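Local atomic coordinates of ESX secretion system protein EccC (Thermomonospora curvata, PDB entry 4NH0), a protein that is the FtsK/SpoIIIE-family ATPase of the ESX (type VII) secretion system, which exports EsxA and EsxB, and might be its translocase subunit. Residues I979-L985 / D1045-V1050; S318-R322 / A348-M353; P686-Y692 / W892-P898. All blocks are in the same frame, centred on the assembly; numbering follows the deposited sequence.

In the fold
The three contacts show how one P-loop architecture, repeated along a chain, is used differently. Contact 1 belongs to the third FtsK domain, contact 2 to the first, and contact 3 joins the second to the chain leading to the third. All involve the strand that follows the P-loop helix, or the loop after it: contacts 1 and 2 lie at its C-terminal end, beside a bound ATP and a predicted, sulfate-holding ATP site respectively, whereas contact 3 starts just before it. Contact 1 is the most buried and rich in aspartates; contact 2, partly buried, turns on hydroxyls and an arginine. Contact 3, also partly buried, lies away from the sites and relies on prolines, aromatics and amides.

Contact 1 of 3, residues I979-L985 / D1045-V1050; sequences IDYSRSL and DDYEMV
Tyr-981 has CG beside its backbone N (chi1 -74°), which turns the ring toward 1045-1050, while Val-1050 holds CG2 anti to its own N and so presents that methyl to the phenol. The methyl comes in obliquely, with Val-1050 CG2 3.6 Å from Tyr-981 CZ. At the ring's edge, near its plane, sits the carbonyl oxygen of Met-1049; the bent end of that residue brings its CE to 3.9 Å from Tyr-981 CB. Replacing Tyr-981 by an alanine would probably open a gap beside Val-1050 and leave its CG2 without the ring it packs on. The segments begin at the C-terminal ends of neighbouring parallel strands of the third FtsK domain, and the run of hydrophobic residues ending in Asp-1045 and Asp-1046 is consistent with a Walker B motif: Asp-1045 OD2 bonds Ser-955 of the ATP site, and the nearest side-chain atom of Asp-1046 is about 4 Å from bound ATP and magnesium. Across the strand ends, Asp-1045 N donates to Ile-979 O at 3.1 Å (157°). Ser-982 OG donates to Asp-1046 OD2 over 2.9 Å, from above the carboxylate plane. Farther along, Leu-985 CD2 packs on Asp-1045 CB at 4.1 Å.

Contact 2 of 3, residues S318-R322 / A348-M353; sequences SELLR and ATFLGM. With SO4 (sulfate ion), chain C.
Two hydrogen bonds join Thr-349 to the helix, one through its hydroxyl and one through its carbonyl. Ser-318 OG, anti to its backbone N (chi1 -178°), meets Thr-349 OG1 at 3.2 Å, and either hydroxyl could be the donor. One turn along, the Arg-322 chain bends at its third torsion (chi3 60°) and brings NH1 to Thr-349 O at 2.6 Å; the donor stands above the carbonyl plane, 42° out of it. Leu-351 O lies at the edge of the same guanidinium, and Arg-322 also forms a cation-pi contact with Phe-576 of helix 575-583. The anion contact is separate: Ser-318 N donates to the sulfate O3 at 3.1 Å, and Gly-314 N, Lys-317 N and Ser-315 OG also bond this ion, which probably comes from the crystallisation liquor and sits where the P-loop (Walker A) of the first FtsK domain is predicted to bind ATP. Apolar packing fills in between. Thr-349 CG2 rests 4.0 Å from Leu-321 CB and over the centre of the Phe-350 ring. Met-353 CE reaches Arg-322 CA at 4.0 Å. The loop 348-353 lies beside helix 317-329, with Phe-350 against strands 337-343 and 418-424 and Met-353 against 337-343 and 359-364.

Contact 3 of 3, residues P686-Y692 / W892-P898; sequences PQEVQFY and WHGPTAP
Pro-686 lays its ring edge over the indole of Trp-892 in a CH-pi contact, with Pro-686 CD 3.7 Å from the centroid of the six-membered ring and only 11° off its normal. The opposite face of the indole receives Gly-894 N, offset toward the rim. At its edge, near the ring plane, Gln-687 NE2 comes to 3.8 Å from Trp-892 CH2, the amide turned 59° from the indole; the extended Gln-687 chain crosses Pro-895 at a slant, its OE1 and CG both meeting Pro-895 CG. The indole N-H is also used: Trp-892 NE1 donates to Pro-895 O at 3.2 Å, from well above the carbonyl plane. Farther along, Gln-690 CG meets Ala-897 CB at 3.9 Å and Pro-898 CD at 3.8 Å. A bend at chi2 (86°) folds its amide back, where Gln-690 NE2 bonds Pro-686 O; its OE1 takes the amide of Gly-766. Tyr-692 OH is modelled donating to Pro-898 O, in the plane of the phenol, at a very short 2.4 Å, so its detail is doubtful. This packing joins strand 689-694 of the second FtsK domain to the chain leaving helix 877-891 toward the third domain. Prolines, the indole and aliphatic carbons carry the join; the bonds of Gln-690 NE2 and Trp-892 NE1 stay within their own segments, and no salt bridge crosses, which implies an attachment resting mainly on shape.

Contact 1 of 3, residues I979-L985 / D1045-V1050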
loop_
_atom_site.group_PDB
_atom_site.type_symbol
_atom_site.label_atom_id
_atom_site.label_comp_id
_atom_site.label_asym_id
_atom_site.label_seq_id
_atom_site.Cartn_x
_atom_site.Cartn_y
_atom_site.Cartn_z
ATOM N N ILE A 979 -46.918 -37.897 9.181
ATOM C CA ILE A 979 -46.218 -39.127 9.527
ATOM C C ILE A 979 -45.055 -38.773 10.440
ATOM O O ILE A 979 -43.957 -38.463 9.979
ATOM C CB ILE A 979 -45.706 -39.874 8.285
ATOM C CG1 ILE A 979 -46.861 -40.165 7.329
ATOM C CG2 ILE A 979 -45.020 -41.171 8.689
ATOM C CD1 ILE A 979 -46.456 -40.962 6.118
ATOM N N ASP A 980 -45.308 -38.807 11.742
ATOM C CA ASP A 980 -44.327 -38.358 12.716
ATOM C C ASP A 980 -44.094 -39.413 13.790
ATOM O O ASP A 980 -44.703 -39.370 14.858
ATOM C CB ASP A 980 -44.784 -37.042 13.346
ATOM C CG ASP A 980 -43.727 -36.420 14.228
ATOM O OD1 ASP A 980 -42.544 -36.799 14.103
ATOM O OD2 ASP A 980 -44.077 -35.545 15.047
ATOM N N TYR A 981 -43.208 -40.359 13.493
ATOM C CA TYR A 981 -42.887 -41.444 14.413
ATOM C C TYR A 981 -42.347 -40.927 15.741
ATOM O O TYR A 981 -42.663 -41.463 16.801
ATOM C CB TYR A 981 -41.869 -42.396 13.783
ATOM C CG TYR A 981 -42.435 -43.296 12.708
ATOM C CD1 TYR A 981 -43.804 -43.475 12.572
ATOM C CD2 TYR A 981 -41.596 -43.975 11.836
ATOM C CE1 TYR A 981 -44.322 -44.300 11.593
ATOM C CE2 TYR A 981 -42.104 -44.802 10.855
ATOM C CZ TYR A 981 -43.468 -44.960 10.737
ATOM O OH TYR A 981 -43.976 -45.784 9.761
ATOM N N SER A 982 -41.527 -39.884 15.674
ATOM C CA SER A 982 -40.921 -39.312 16.869
ATOM C C SER A 982 -41.902 -38.415 17.608
ATOM O O SER A 982 -41.629 -37.975 18.725
ATOM C CB SER A 982 -39.664 -38.524 16.505
ATOM O OG SER A 982 -38.704 -39.356 15.879
ATOM N N ARG A 983 -43.046 -38.161 16.978
ATOM C CA ARG A 983 -44.069 -37.269 17.519
ATOM C C ARG A 983 -43.457 -35.923 17.897
ATOM O O ARG A 983 -43.353 -35.578 19.073
ATOM C CB ARG A 983 -44.769 -37.910 18.720
ATOM C CG ARG A 983 -45.032 -39.399 18.548
ATOM C CD ARG A 983 -46.105 -39.910 19.496
ATOM N NE ARG A 983 -46.331 -39.021 20.632
ATOM C CZ ARG A 983 -47.536 -38.686 21.083
ATOM N NH1 ARG A 983 -48.622 -39.167 20.494
ATOM N NH2 ARG A 983 -47.656 -37.872 22.124
ATOM N N SER A 984 -43.042 -35.178 16.877
ATOM C CA SER A 984 -42.426 -33.869 17.047
ATOM C C SER A 984 -43.348 -32.774 16.528
ATOM O O SER A 984 -43.089 -31.587 16.717
ATOM C CB SER A 984 -41.087 -33.807 16.309
ATOM O OG SER A 984 -40.095 -34.578 16.962
ATOM N N LEU A 985 -44.423 -33.187 15.865
ATOM C CA LEU A 985 -45.272 -32.259 15.127
ATOM C C LEU A 985 -46.660 -32.106 15.741
ATOM O O LEU A 985 -47.607 -31.729 15.052
ATOM C CB LEU A 985 -45.403 -32.716 13.670
ATOM C CG LEU A 985 -44.343 -32.318 12.636
ATOM C CD1 LEU A 985 -42.924 -32.485 13.153
ATOM C CD2 LEU A 985 -44.532 -33.138 11.373
ATOM N N ASP A 1045 -41.987 -36.482 8.684
ATOM C CA ASP A 1045 -40.788 -36.177 9.452
ATOM C C ASP A 1045 -40.032 -37.464 9.756
ATOM O O ASP A 1045 -40.645 -38.517 9.937
ATOM C CB ASP A 1045 -41.148 -35.445 10.746
ATOM C CG ASP A 1045 -39.959 -34.738 11.370
ATOM O OD1 ASP A 1045 -38.810 -35.049 10.998
ATOM O OD2 ASP A 1045 -40.175 -33.870 12.240
ATOM N N ASP A 1046 -38.705 -37.368 9.813
ATOM C CA ASP A 1046 -37.839 -38.519 10.052
ATOM C C ASP A 1046 -38.107 -39.628 9.039
ATOM O O ASP A 1046 -38.555 -40.715 9.396
ATOM C CB ASP A 1046 -38.022 -39.046 11.478
ATOM C CG ASP A 1046 -37.641 -38.024 12.528
ATOM O OD1 ASP A 1046 -36.558 -37.416 12.401
ATOM O OD2 ASP A 1046 -38.425 -37.825 13.479
ATOM N N TYR A 1047 -37.827 -39.338 7.773
ATOM C CA TYR A 1047 -38.113 -40.265 6.684
ATOM C C TYR A 1047 -37.229 -41.507 6.729
ATOM O O TYR A 1047 -37.599 -42.556 6.205
ATOM C CB TYR A 1047 -37.949 -39.557 5.337
ATOM C CG TYR A 1047 -38.257 -40.423 4.136
ATOM C CD1 TYR A 1047 -39.566 -40.664 3.746
ATOM C CD2 TYR A 1047 -37.236 -40.991 3.387
ATOM C CE1 TYR A 1047 -39.851 -41.453 2.649
ATOM C CE2 TYR A 1047 -37.512 -41.781 2.288
ATOM C CZ TYR A 1047 -38.821 -42.008 1.923
ATOM O OH TYR A 1047 -39.099 -42.794 0.829
ATOM N N GLU A 1048 -36.064 -41.390 7.357
ATOM C CA GLU A 1048 -35.139 -42.512 7.438
ATOM C C GLU A 1048 -35.697 -43.620 8.325
ATOM O O GLU A 1048 -35.310 -44.781 8.201
ATOM C CB GLU A 1048 -33.773 -42.055 7.959
ATOM C CG GLU A 1048 -33.722 -41.759 9.453
ATOM C CD GLU A 1048 -34.292 -40.401 9.811
ATOM O OE1 GLU A 1048 -34.788 -39.698 8.906
ATOM O OE2 GLU A 1048 -34.236 -40.031 11.002
ATOM N N MET A 1049 -36.615 -43.254 9.214
ATOM C CA MET A 1049 -37.219 -44.209 10.134
ATOM C C MET A 1049 -38.497 -44.807 9.557
ATOM O O MET A 1049 -39.053 -45.754 10.112
ATOM C CB MET A 1049 -37.513 -43.541 11.477
ATOM C CG MET A 1049 -36.272 -43.148 12.260
ATOM S SD MET A 1049 -36.617 -41.898 13.511
ATOM C CE MET A 1049 -37.980 -42.662 14.386
ATOM N N VAL A 1050 -38.962 -44.250 8.444
ATOM C CA VAL A 1050 -40.167 -44.745 7.790
ATOM C C VAL A 1050 -39.802 -45.454 6.487
ATOM O O VAL A 1050 -40.643 -46.092 5.853
ATOM C CB VAL A 1050 -41.172 -43.603 7.512
ATOM C CG1 VAL A 1050 -40.773 -42.831 6.270
ATOM C CG2 VAL A 1050 -42.583 -44.149 7.367
#

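Contact 2 of 3, residues S318-R322 / A348-M353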
loop_
_atom_site.group_PDB
_atom_site.type_symbol
_atom_site.label_atom_id
_atom_site.label_comp_id
_atom_site.label_asym_id
_atom_site.label_seq_id
_atom_site.Cartn_x
_atom_site.Cartn_y
_atom_site.Cartn_z
ATOM N N SER A 318 45.474 12.775 2.399
ATOM C CA SER A 318 44.349 13.104 3.261
ATOM C C SER A 318 44.584 14.423 3.988
ATOM O O SER A 318 43.687 15.258 4.080
ATOM C CB SER A 318 44.105 11.982 4.271
ATOM O OG SER A 318 42.988 12.269 5.093
ATOM N N GLU A 319 45.799 14.608 4.493
ATOM C CA GLU A 319 46.135 15.803 5.259
ATOM C C GLU A 319 46.208 17.042 4.373
ATOM O O GLU A 319 45.900 18.148 4.814
ATOM C CB GLU A 319 47.461 15.607 5.997
ATOM C CG GLU A 319 47.848 16.765 6.904
ATOM C CD GLU A 319 46.908 16.928 8.083
ATOM O OE1 GLU A 319 46.203 15.955 8.428
ATOM O OE2 GLU A 319 46.872 18.031 8.666
ATOM N N LEU A 320 46.617 16.852 3.123
ATOM C CA LEU A 320 46.695 17.959 2.177
ATOM C C LEU A 320 45.309 18.505 1.861
ATOM O O LEU A 320 45.107 19.718 1.814
ATOM C CB LEU A 320 47.390 17.521 0.887
ATOM C CG LEU A 320 47.445 18.584 -0.211
ATOM C CD1 LEU A 320 48.161 19.825 0.290
ATOM C CD2 LEU A 320 48.118 18.045 -1.462
ATOM N N LEU A 321 44.360 17.602 1.643
ATOM C CA LEU A 321 42.992 17.986 1.316
ATOM C C LEU A 321 42.333 18.739 2.465
ATOM O O LEU A 321 41.543 19.653 2.244
ATOM C CB LEU A 321 42.166 16.753 0.948
ATOM C CG LEU A 321 42.611 16.014 -0.314
ATOM C CD1 LEU A 321 41.778 14.763 -0.532
ATOM C CD2 LEU A 321 42.533 16.931 -1.522
ATOM N N ARG A 322 42.660 18.349 3.692
ATOM C CA ARG A 322 42.151 19.037 4.871
ATOM C C ARG A 322 42.710 20.450 4.944
ATOM O O ARG A 322 41.987 21.402 5.231
ATOM C CB ARG A 322 42.509 18.269 6.143
ATOM C CG ARG A 322 41.905 16.883 6.222
ATOM C CD ARG A 322 42.396 16.136 7.449
ATOM N NE ARG A 322 42.050 16.826 8.688
ATOM C CZ ARG A 322 40.930 16.618 9.371
ATOM N NH1 ARG A 322 40.039 15.737 8.937
ATOM N NH2 ARG A 322 40.699 17.289 10.490
ATOM N N ALA A 348 38.128 9.146 6.518
ATOM C CA ALA A 348 37.740 10.178 7.469
ATOM C C ALA A 348 38.501 11.467 7.192
ATOM O O ALA A 348 38.921 12.163 8.117
ATOM C CB ALA A 348 37.984 9.710 8.893
ATOM N N THR A 349 38.675 11.775 5.911
ATOM C CA THR A 349 39.395 12.970 5.493
ATOM C C THR A 349 38.694 14.233 5.973
ATOM O O THR A 349 39.321 15.126 6.539
ATOM C CB THR A 349 39.543 13.031 3.961
ATOM O OG1 THR A 349 40.202 11.847 3.493
ATOM C CG2 THR A 349 40.353 14.249 3.551
ATOM N N PHE A 350 37.386 14.298 5.754
ATOM C CA PHE A 350 36.620 15.491 6.084
ATOM C C PHE A 350 35.855 15.333 7.393
ATOM O O PHE A 350 34.781 15.906 7.567
ATOM C CB PHE A 350 35.652 15.823 4.949
ATOM C CG PHE A 350 36.249 15.658 3.581
ATOM C CD1 PHE A 350 37.093 16.621 3.056
ATOM C CD2 PHE A 350 35.965 14.536 2.821
ATOM C CE1 PHE A 350 37.642 16.469 1.798
ATOM C CE2 PHE A 350 36.511 14.379 1.563
ATOM C CZ PHE A 350 37.351 15.347 1.051
ATOM N N LEU A 351 36.415 14.558 8.315
ATOM C CA LEU A 351 35.780 14.339 9.608
ATOM C C LEU A 351 35.954 15.554 10.513
ATOM O O LEU A 351 37.054 15.833 10.988
ATOM C CB LEU A 351 36.350 13.091 10.284
ATOM C CG LEU A 351 35.756 12.735 11.648
ATOM C CD1 LEU A 351 34.244 12.615 11.559
ATOM C CD2 LEU A 351 36.366 11.447 12.178
ATOM N N GLY A 352 34.861 16.271 10.746
ATOM C CA GLY A 352 34.891 17.460 11.579
ATOM C C GLY A 352 34.531 18.710 10.802
ATOM O O GLY A 352 34.424 19.795 11.368
ATOM N N MET A 353 34.338 18.551 9.497
ATOM C CA MET A 353 34.013 19.671 8.621
ATOM C C MET A 353 32.550 20.089 8.740
ATOM O O MET A 353 32.154 21.126 8.210
ATOM C CB MET A 353 34.322 19.314 7.164
ATOM C CG MET A 353 35.768 18.942 6.891
ATOM S SD MET A 353 36.820 20.367 6.566
ATOM C CE MET A 353 38.297 19.560 5.957
HETATM S S SO4 C . 47.603 9.498 2.908
HETATM O O1 SO4 C . 48.191 8.463 3.750
HETATM O O2 SO4 C . 46.519 8.925 2.119
HETATM O O3 SO4 C . 47.083 10.565 3.754
HETATM O O4 SO4 C . 48.621 10.037 2.014
#

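Contact 3 of 3, residues P686-Y692 / W892-P898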
loop_
_atom_site.group_PDB
_atom_site.type_symbol
_atom_site.label_atom_id
_atom_site.label_comp_id
_atom_site.label_asym_id
_atom_site.label_seq_id
_atom_site.Cartn_x
_atom_site.Cartn_y
_atom_site.Cartn_z
ATOM N N PRO A 686 -15.619 9.575 10.093
ATOM C CA PRO A 686 -16.222 8.259 9.841
ATOM C C PRO A 686 -17.515 8.314 9.027
ATOM O O PRO A 686 -17.949 7.286 8.513
ATOM C CB PRO A 686 -16.495 7.731 11.249
ATOM C CG PRO A 686 -15.472 8.392 12.091
ATOM C CD PRO A 686 -15.308 9.765 11.520
ATOM N N GLN A 687 -18.119 9.492 8.919
ATOM C CA GLN A 687 -19.309 9.666 8.095
ATOM C C GLN A 687 -18.937 9.985 6.653
ATOM O O GLN A 687 -19.789 9.972 5.765
ATOM C CB GLN A 687 -20.200 10.774 8.657
ATOM C CG GLN A 687 -20.947 10.396 9.920
ATOM C CD GLN A 687 -21.918 11.471 10.360
ATOM O OE1 GLN A 687 -23.125 11.244 10.425
ATOM N NE2 GLN A 687 -21.396 12.654 10.662
ATOM N N GLU A 688 -17.661 10.275 6.426
ATOM C CA GLU A 688 -17.180 10.612 5.093
ATOM C C GLU A 688 -16.513 9.418 4.423
ATOM O O GLU A 688 -16.574 9.269 3.204
ATOM C CB GLU A 688 -16.209 11.792 5.160
ATOM C CG GLU A 688 -16.868 13.114 5.521
ATOM C CD GLU A 688 -15.868 14.239 5.698
ATOM O OE1 GLU A 688 -16.185 15.382 5.311
ATOM O OE2 GLU A 688 -14.770 13.983 6.233
ATOM N N VAL A 689 -15.873 8.571 5.223
ATOM C CA VAL A 689 -15.235 7.364 4.707
ATOM C C VAL A 689 -15.539 6.154 5.585
ATOM O O VAL A 689 -15.718 6.281 6.795
ATOM C CB VAL A 689 -13.704 7.527 4.598
ATOM C CG1 VAL A 689 -13.348 8.554 3.535
ATOM C CG2 VAL A 689 -13.110 7.912 5.939
ATOM N N GLN A 690 -15.607 4.981 4.964
ATOM C CA GLN A 690 -15.787 3.731 5.694
ATOM C C GLN A 690 -14.870 2.655 5.126
ATOM O O GLN A 690 -14.619 2.619 3.923
ATOM C CB GLN A 690 -17.244 3.267 5.639
ATOM C CG GLN A 690 -18.217 4.152 6.399
ATOM C CD GLN A 690 -18.722 5.309 5.568
ATOM O OE1 GLN A 690 -18.955 5.171 4.370
ATOM N NE2 GLN A 690 -18.893 6.462 6.201
ATOM N N PHE A 691 -14.371 1.780 5.992
ATOM C CA PHE A 691 -13.437 0.742 5.573
ATOM C C PHE A 691 -13.920 -0.649 5.963
ATOM O O PHE A 691 -14.330 -0.881 7.097
ATOM C CB PHE A 691 -12.053 0.996 6.171
ATOM C CG PHE A 691 -11.465 2.323 5.795
ATOM C CD1 PHE A 691 -11.708 3.447 6.565
ATOM C CD2 PHE A 691 -10.668 2.448 4.671
ATOM C CE1 PHE A 691 -11.169 4.670 6.219
ATOM C CE2 PHE A 691 -10.127 3.668 4.321
ATOM C CZ PHE A 691 -10.378 4.780 5.096
ATOM N N TYR A 692 -13.865 -1.571 5.008
ATOM C CA TYR A 692 -14.244 -2.955 5.251
ATOM C C TYR A 692 -13.153 -3.872 4.715
ATOM O O TYR A 692 -12.911 -3.931 3.509
ATOM C CB TYR A 692 -15.597 -3.260 4.611
ATOM C CG TYR A 692 -16.702 -2.381 5.148
ATOM C CD1 TYR A 692 -16.987 -1.155 4.566
ATOM C CD2 TYR A 692 -17.445 -2.769 6.252
ATOM C CE1 TYR A 692 -17.988 -0.345 5.062
ATOM C CE2 TYR A 692 -18.448 -1.966 6.755
ATOM C CZ TYR A 692 -18.714 -0.756 6.157
ATOM O OH TYR A 692 -19.712 0.045 6.654
ATOM N N TRP A 892 -13.785 11.351 18.341
ATOM C CA TRP A 892 -15.022 11.305 17.571
ATOM C C TRP A 892 -16.202 10.890 18.439
ATOM O O TRP A 892 -16.222 9.793 18.995
ATOM C CB TRP A 892 -14.883 10.346 16.389
ATOM C CG TRP A 892 -16.148 10.188 15.612
ATOM C CD1 TRP A 892 -17.019 9.142 15.667
ATOM C CD2 TRP A 892 -16.697 11.117 14.671
ATOM N NE1 TRP A 892 -18.073 9.357 14.813
ATOM C CE2 TRP A 892 -17.898 10.563 14.188
ATOM C CE3 TRP A 892 -16.287 12.363 14.186
ATOM C CZ2 TRP A 892 -18.693 11.211 13.247
ATOM C CZ3 TRP A 892 -17.076 13.003 13.251
ATOM C CH2 TRP A 892 -18.266 12.427 12.792
ATOM N N HIS A 893 -17.188 11.775 18.546
ATOM C CA HIS A 893 -18.359 11.519 19.373
ATOM C C HIS A 893 -19.637 11.537 18.545
ATOM O O HIS A 893 -20.587 12.250 18.866
ATOM C CB HIS A 893 -18.449 12.549 20.499
ATOM C CG HIS A 893 -17.191 12.677 21.298
ATOM N ND1 HIS A 893 -16.868 11.812 22.321
ATOM C CD2 HIS A 893 -16.172 13.565 21.221
ATOM C CE1 HIS A 893 -15.706 12.164 22.843
ATOM N NE2 HIS A 893 -15.263 13.225 22.193
ATOM N N GLY A 894 -19.653 10.747 17.478
ATOM C CA GLY A 894 -20.813 10.661 16.611
ATOM C C GLY A 894 -21.032 9.249 16.111
ATOM O O GLY A 894 -20.447 8.305 16.641
ATOM N N PRO A 895 -21.879 9.095 15.084
ATOM C CA PRO A 895 -22.161 7.779 14.502
ATOM C C PRO A 895 -20.921 7.162 13.867
ATOM O O PRO A 895 -20.229 7.827 13.099
ATOM C CB PRO A 895 -23.229 8.082 13.448
ATOM C CG PRO A 895 -23.038 9.518 13.117
ATOM C CD PRO A 895 -22.604 10.172 14.392
ATOM N N THR A 896 -20.647 5.904 14.194
ATOM C CA THR A 896 -19.480 5.211 13.662
ATOM C C THR A 896 -19.772 4.619 12.290
ATOM O O THR A 896 -20.821 4.877 11.703
ATOM C CB THR A 896 -19.015 4.088 14.605
ATOM O OG1 THR A 896 -20.048 3.102 14.722
ATOM C CG2 THR A 896 -18.697 4.646 15.980
ATOM N N ALA A 897 -18.836 3.825 11.782
ATOM C CA ALA A 897 -19.016 3.162 10.497
ATOM C C ALA A 897 -20.020 2.026 10.622
ATOM O O ALA A 897 -19.942 1.227 11.555
ATOM C CB ALA A 897 -17.688 2.644 9.976
ATOM N N PRO A 898 -20.972 1.955 9.682
ATOM C CA PRO A 898 -22.006 0.915 9.677
ATOM C C PRO A 898 -21.403 -0.482 9.615
ATOM O O PRO A 898 -20.549 -0.736 8.769
ATOM C CB PRO A 898 -22.810 1.223 8.411
ATOM C CG PRO A 898 -22.550 2.659 8.137
ATOM C CD PRO A 898 -21.139 2.896 8.563
#